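Local coordinates for protein HTH-type transcriptional regulator gadX (Escherichia coli, PDB 3MKL) that regulates transcription of acid-resistance genes, activating about fifteen of them and repressing gadW under some conditions, here represented by its AraC/XylS-type DNA-binding domain, at residues L33-S36 against P37-K41; T100-E103 against Y104-S108. All blocks are in the same frame, centred on the assembly; numbering follows the deposited sequence.

Interaction 1 (L33-S36 against P37-K41); sequences LLMS and PSLLK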
loop_
_atom_site.group_PDB
_atom_site.type_symbol
_atom_site.label_atom_id
_atom_site.label_comp_id
_atom_site.label_asym_id
_atom_site.label_seq_id
_atom_site.Cartn_x
_atom_site.Cartn_y
_atom_site.Cartn_z
ATOM N N LEU A 33 -16.660 4.047 2.502
ATOM C CA LEU A 33 -16.854 5.386 1.973
ATOM C C LEU A 33 -18.330 5.651 1.703
ATOM O O LEU A 33 -18.698 6.732 1.199
ATOM C CB LEU A 33 -16.050 5.552 0.686
ATOM C CG LEU A 33 -14.520 5.601 0.870
ATOM C CD1 LEU A 33 -13.866 5.989 -0.435
ATOM C CD2 LEU A 33 -14.095 6.599 1.969
ATOM N N LEU A 34 -19.164 4.661 2.044
ATOM C CA LEU A 34 -20.595 4.700 1.743
ATOM C C LEU A 34 -20.846 4.977 0.228
ATOM O O LEU A 34 -21.604 5.897 -0.146
ATOM C CB LEU A 34 -21.298 5.711 2.676
ATOM C CG LEU A 34 -21.108 5.519 4.207
ATOM C CD1 LEU A 34 -21.728 6.672 5.020
ATOM C CD2 LEU A 34 -21.661 4.178 4.731
HETATM N N MSE A 35 -20.194 4.194 -0.636
HETATM C CA MSE A 35 -20.327 4.353 -2.101
HETATM C C MSE A 35 -20.477 2.998 -2.718
HETATM O O MSE A 35 -19.999 2.022 -2.134
HETATM C CB MSE A 35 -19.064 4.969 -2.719
HETATM C CG MSE A 35 -18.772 6.397 -2.351
HETATM SE SE MSE A 35 -16.898 6.764 -2.842
HETATM C CE MSE A 35 -17.128 6.615 -4.752
ATOM N N SER A 36 -21.097 2.925 -3.903
ATOM C CA SER A 36 -21.080 1.679 -4.679
ATOM C C SER A 36 -19.669 1.343 -5.205
ATOM O O SER A 36 -18.896 2.242 -5.586
ATOM C CB SER A 36 -22.102 1.693 -5.835
ATOM O OG SER A 36 -21.735 2.622 -6.828
ATOM N N PRO A 37 -19.319 0.046 -5.212
ATOM C CA PRO A 37 -18.043 -0.274 -5.852
ATOM C C PRO A 37 -17.898 0.353 -7.265
ATOM O O PRO A 37 -16.833 0.908 -7.576
ATOM C CB PRO A 37 -18.052 -1.804 -5.902
ATOM C CG PRO A 37 -18.976 -2.216 -4.734
ATOM C CD PRO A 37 -20.035 -1.157 -4.730
ATOM N N SER A 38 -18.952 0.300 -8.087
ATOM C CA SER A 38 -18.914 0.868 -9.436
ATOM C C SER A 38 -18.618 2.368 -9.431
ATOM O O SER A 38 -17.828 2.838 -10.236
ATOM C CB SER A 38 -20.232 0.635 -10.172
ATOM O OG SER A 38 -20.506 -0.750 -10.229
ATOM N N LEU A 39 -19.262 3.122 -8.544
ATOM C CA LEU A 39 -18.948 4.553 -8.430
ATOM C C LEU A 39 -17.482 4.766 -8.012
ATOM O O LEU A 39 -16.770 5.565 -8.646
ATOM C CB LEU A 39 -19.935 5.314 -7.504
ATOM C CG LEU A 39 -19.773 6.843 -7.353
ATOM C CD1 LEU A 39 -20.094 7.594 -8.670
ATOM C CD2 LEU A 39 -20.650 7.369 -6.225
ATOM N N LEU A 40 -17.008 4.026 -7.004
ATOM C CA LEU A 40 -15.604 4.205 -6.563
ATOM C C LEU A 40 -14.614 3.916 -7.677
ATOM O O LEU A 40 -13.700 4.702 -7.911
ATOM C CB LEU A 40 -15.250 3.427 -5.288
ATOM C CG LEU A 40 -13.783 3.660 -4.836
ATOM C CD1 LEU A 40 -13.561 5.087 -4.370
ATOM C CD2 LEU A 40 -13.305 2.635 -3.781
ATOM N N LYS A 41 -14.825 2.827 -8.403
ATOM C CA LYS A 41 -13.955 2.516 -9.527
ATOM C C LYS A 41 -13.978 3.668 -10.521
ATOM O O LYS A 41 -12.951 4.051 -11.043
ATOM C CB LYS A 41 -14.406 1.233 -10.220
ATOM C CG LYS A 41 -13.423 0.706 -11.247
ATOM C CD LYS A 41 -13.782 -0.731 -11.654
ATOM C CE LYS A 41 -12.969 -1.130 -12.895
ATOM N NZ LYS A 41 -13.333 -2.470 -13.437
#
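S36 and L39 meet through a hydroxyl that reaches forward onto the first turn of helix 37-46. With chi1 at 68°, S36 OG sits between the backbone N and the carbonyl carbon of its own residue, and from there it accepts from L39 N at 3.1 Å while also lying against L39 CB. Serine suits this N-cap because its short side chain can stand in for the missing backbone acceptor. The S36 carbonyl begins the helical pattern, S36 O taking L40 N at 3.0 Å in a nearly straight bond of 172°. P37, which has no N-H to give, fits the first helical position.

Selenomethionine M35 packs against the same turn, on L39 and L40. Its chain bends at chi3 (67°), bringing M35 CE over L40 CA and to 3.7 Å from L39 CG; its run crosses that of L40 at about a right angle. L33 likewise crosses L40, methyl to methyl, with L33 CD1 4.0 Å from L40 CD1. L40 is buried, also touching M8 and V12 of helix 8-17 and I29. Helix 26-32 ends in a Schellman motif at L34 and S36 caps helix 37-46, consistent with the turn of the first of two predicted helix-turn-helix motifs.

Interaction 2 (T100-E103 against Y104-S108); sequences TPTE and YQERS
E103 and R107 run alongside each other in the same direction, one turn apart. R107 bends at chi2 (-76°), folding its guanidinium back along the helix, so that E103 O lies over one face, 3.6 Å above the R107 guanidinium plane and displaced toward its edge. R107 NH2 comes to 3.7 Å from E103 CB. From E103 OE2 the same R107 NH2 is 4.2 Å away, too long for a salt bridge; the opposite charges probably still attract.

The E103 carboxylate reaches back to T100 instead. E103 OE1 accepts twice: from T100 N, at 3.0 Å and from above the carboxylate plane, and from T100 OG1 on its anti lone pair. In return T100 OG1 accepts from E103 N at 3.1 Å. Threonine and glutamate suit these places, one short enough to cap and the other long enough to reach back.

T102 runs alongside E106, T102 CG2 lying 3.9 Å from E106 OE2. Y104 N bonds T100 O at 3.0 Å, whereas E103 O takes both E106 N and R107 N. The Y104 side chain, CG anti to its backbone N (chi1 -168°), packs on F93, L64 and I67, and buried P101 packs on F89 and F93. The reciprocal T100-E103 pair is a capping box, here starting helix 101-107, the last modelled helix of this AraC/XylS-type domain.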
loop_
_atom_site.group_PDB
_atom_site.type_symbol
_atom_site.label_atom_id
_atom_site.label_comp_id
_atom_site.label_asym_id
_atom_site.label_seq_id
_atom_site.Cartn_x
_atom_site.Cartn_y
_atom_site.Cartn_z
ATOM N N THR A 100 16.425 -3.249 -3.731
ATOM C CA THR A 100 15.796 -4.219 -2.837
ATOM C C THR A 100 15.631 -3.650 -1.409
ATOM O O THR A 100 16.374 -2.747 -1.008
ATOM C CB THR A 100 16.621 -5.541 -2.751
ATOM O OG1 THR A 100 17.884 -5.275 -2.129
ATOM C CG2 THR A 100 16.861 -6.148 -4.125
ATOM N N PRO A 101 14.658 -4.186 -0.632
ATOM C CA PRO A 101 14.572 -3.772 0.772
ATOM C C PRO A 101 15.901 -3.899 1.518
ATOM O O PRO A 101 16.206 -3.046 2.348
ATOM C CB PRO A 101 13.534 -4.725 1.354
ATOM C CG PRO A 101 12.656 -5.069 0.189
ATOM C CD PRO A 101 13.499 -5.016 -1.037
ATOM N N THR A 102 16.676 -4.944 1.209
ATOM C CA THR A 102 17.948 -5.188 1.864
ATOM C C THR A 102 18.934 -4.101 1.532
ATOM O O THR A 102 19.646 -3.637 2.420
ATOM C CB THR A 102 18.569 -6.565 1.488
ATOM O OG1 THR A 102 17.751 -7.605 2.016
ATOM C CG2 THR A 102 19.962 -6.718 2.081
ATOM N N GLU A 103 18.989 -3.706 0.257
ATOM C CA GLU A 103 19.860 -2.599 -0.130
ATOM C C GLU A 103 19.486 -1.381 0.690
ATOM O O GLU A 103 20.324 -0.839 1.389
ATOM C CB GLU A 103 19.778 -2.297 -1.625
ATOM C CG GLU A 103 20.411 -3.361 -2.510
ATOM C CD GLU A 103 20.090 -3.167 -3.984
ATOM O OE1 GLU A 103 19.230 -3.916 -4.507
ATOM O OE2 GLU A 103 20.694 -2.265 -4.616
ATOM N N TYR A 104 18.213 -0.991 0.646
ATOM C CA TYR A 104 17.743 0.193 1.385
ATOM C C TYR A 104 18.111 0.194 2.873
ATOM O O TYR A 104 18.508 1.226 3.427
ATOM C CB TYR A 104 16.229 0.382 1.241
ATOM C CG TYR A 104 15.763 1.738 1.748
ATOM C CD1 TYR A 104 15.608 2.824 0.872
ATOM C CD2 TYR A 104 15.497 1.943 3.101
ATOM C CE1 TYR A 104 15.192 4.066 1.334
ATOM C CE2 TYR A 104 15.086 3.179 3.570
ATOM C CZ TYR A 104 14.940 4.234 2.685
ATOM O OH TYR A 104 14.524 5.458 3.164
ATOM N N GLN A 105 17.934 -0.967 3.501
ATOM C CA GLN A 105 18.183 -1.182 4.919
ATOM C C GLN A 105 19.662 -0.963 5.251
ATOM O O GLN A 105 19.997 -0.591 6.378
ATOM C CB GLN A 105 17.770 -2.609 5.280
ATOM C CG GLN A 105 17.222 -2.801 6.673
ATOM C CD GLN A 105 17.082 -4.275 7.043
ATOM O OE1 GLN A 105 17.970 -5.084 6.759
ATOM N NE2 GLN A 105 15.967 -4.628 7.692
ATOM N N GLU A 106 20.527 -1.183 4.257
ATOM C CA GLU A 106 21.979 -1.052 4.407
ATOM C C GLU A 106 22.511 0.362 4.132
ATOM O O GLU A 106 23.577 0.719 4.631
ATOM C CB GLU A 106 22.717 -2.096 3.557
ATOM C CG GLU A 106 22.589 -3.534 4.096
ATOM C CD GLU A 106 23.060 -4.619 3.118
ATOM O OE1 GLU A 106 23.093 -4.368 1.887
ATOM O OE2 GLU A 106 23.387 -5.734 3.587
ATOM N N ARG A 107 21.791 1.170 3.355
ATOM C CA ARG A 107 22.191 2.579 3.190
ATOM C C ARG A 107 21.923 3.343 4.488
ATOM O O ARG A 107 22.824 3.983 5.038
ATOM C CB ARG A 107 21.452 3.273 2.036
ATOM C CG ARG A 107 21.347 2.495 0.730
ATOM C CD ARG A 107 22.655 2.484 -0.051
ATOM N NE ARG A 107 22.697 1.358 -0.985
ATOM C CZ ARG A 107 23.201 0.157 -0.700
ATOM N NH1 ARG A 107 23.726 -0.093 0.498
ATOM N NH2 ARG A 107 23.181 -0.798 -1.621
ATOM N N SER A 108 20.676 3.252 4.963
ATOM C CA SER A 108 20.196 3.961 6.158
ATOM C C SER A 108 21.085 3.758 7.392
ATOM O O SER A 108 21.714 2.712 7.554
ATOM C CB SER A 108 18.750 3.555 6.467
#

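How the interactions relate
From the N terminus, the chain passes through helix 8-17 and helix 26-32 before interaction 1 turns it into helix 37-46. Helices 51-67, 74-80 and 86-97 follow, and only then does interaction 2 open helix 101-107. The two are in series, neither nested nor crossed, and each closes just a local turn at the start of a helix. Their centres lie about 38 Å apart on opposite sides of the chain's centre, without touching. Interaction 1 ties its turn to helices 8-17 and 26-32; interaction 2 sets the last helix against helix 51-67 and against helices 74-80 and 86-97 of the second predicted helix-turn-helix. Both belong to one AraC/XylS-type DNA-binding domain.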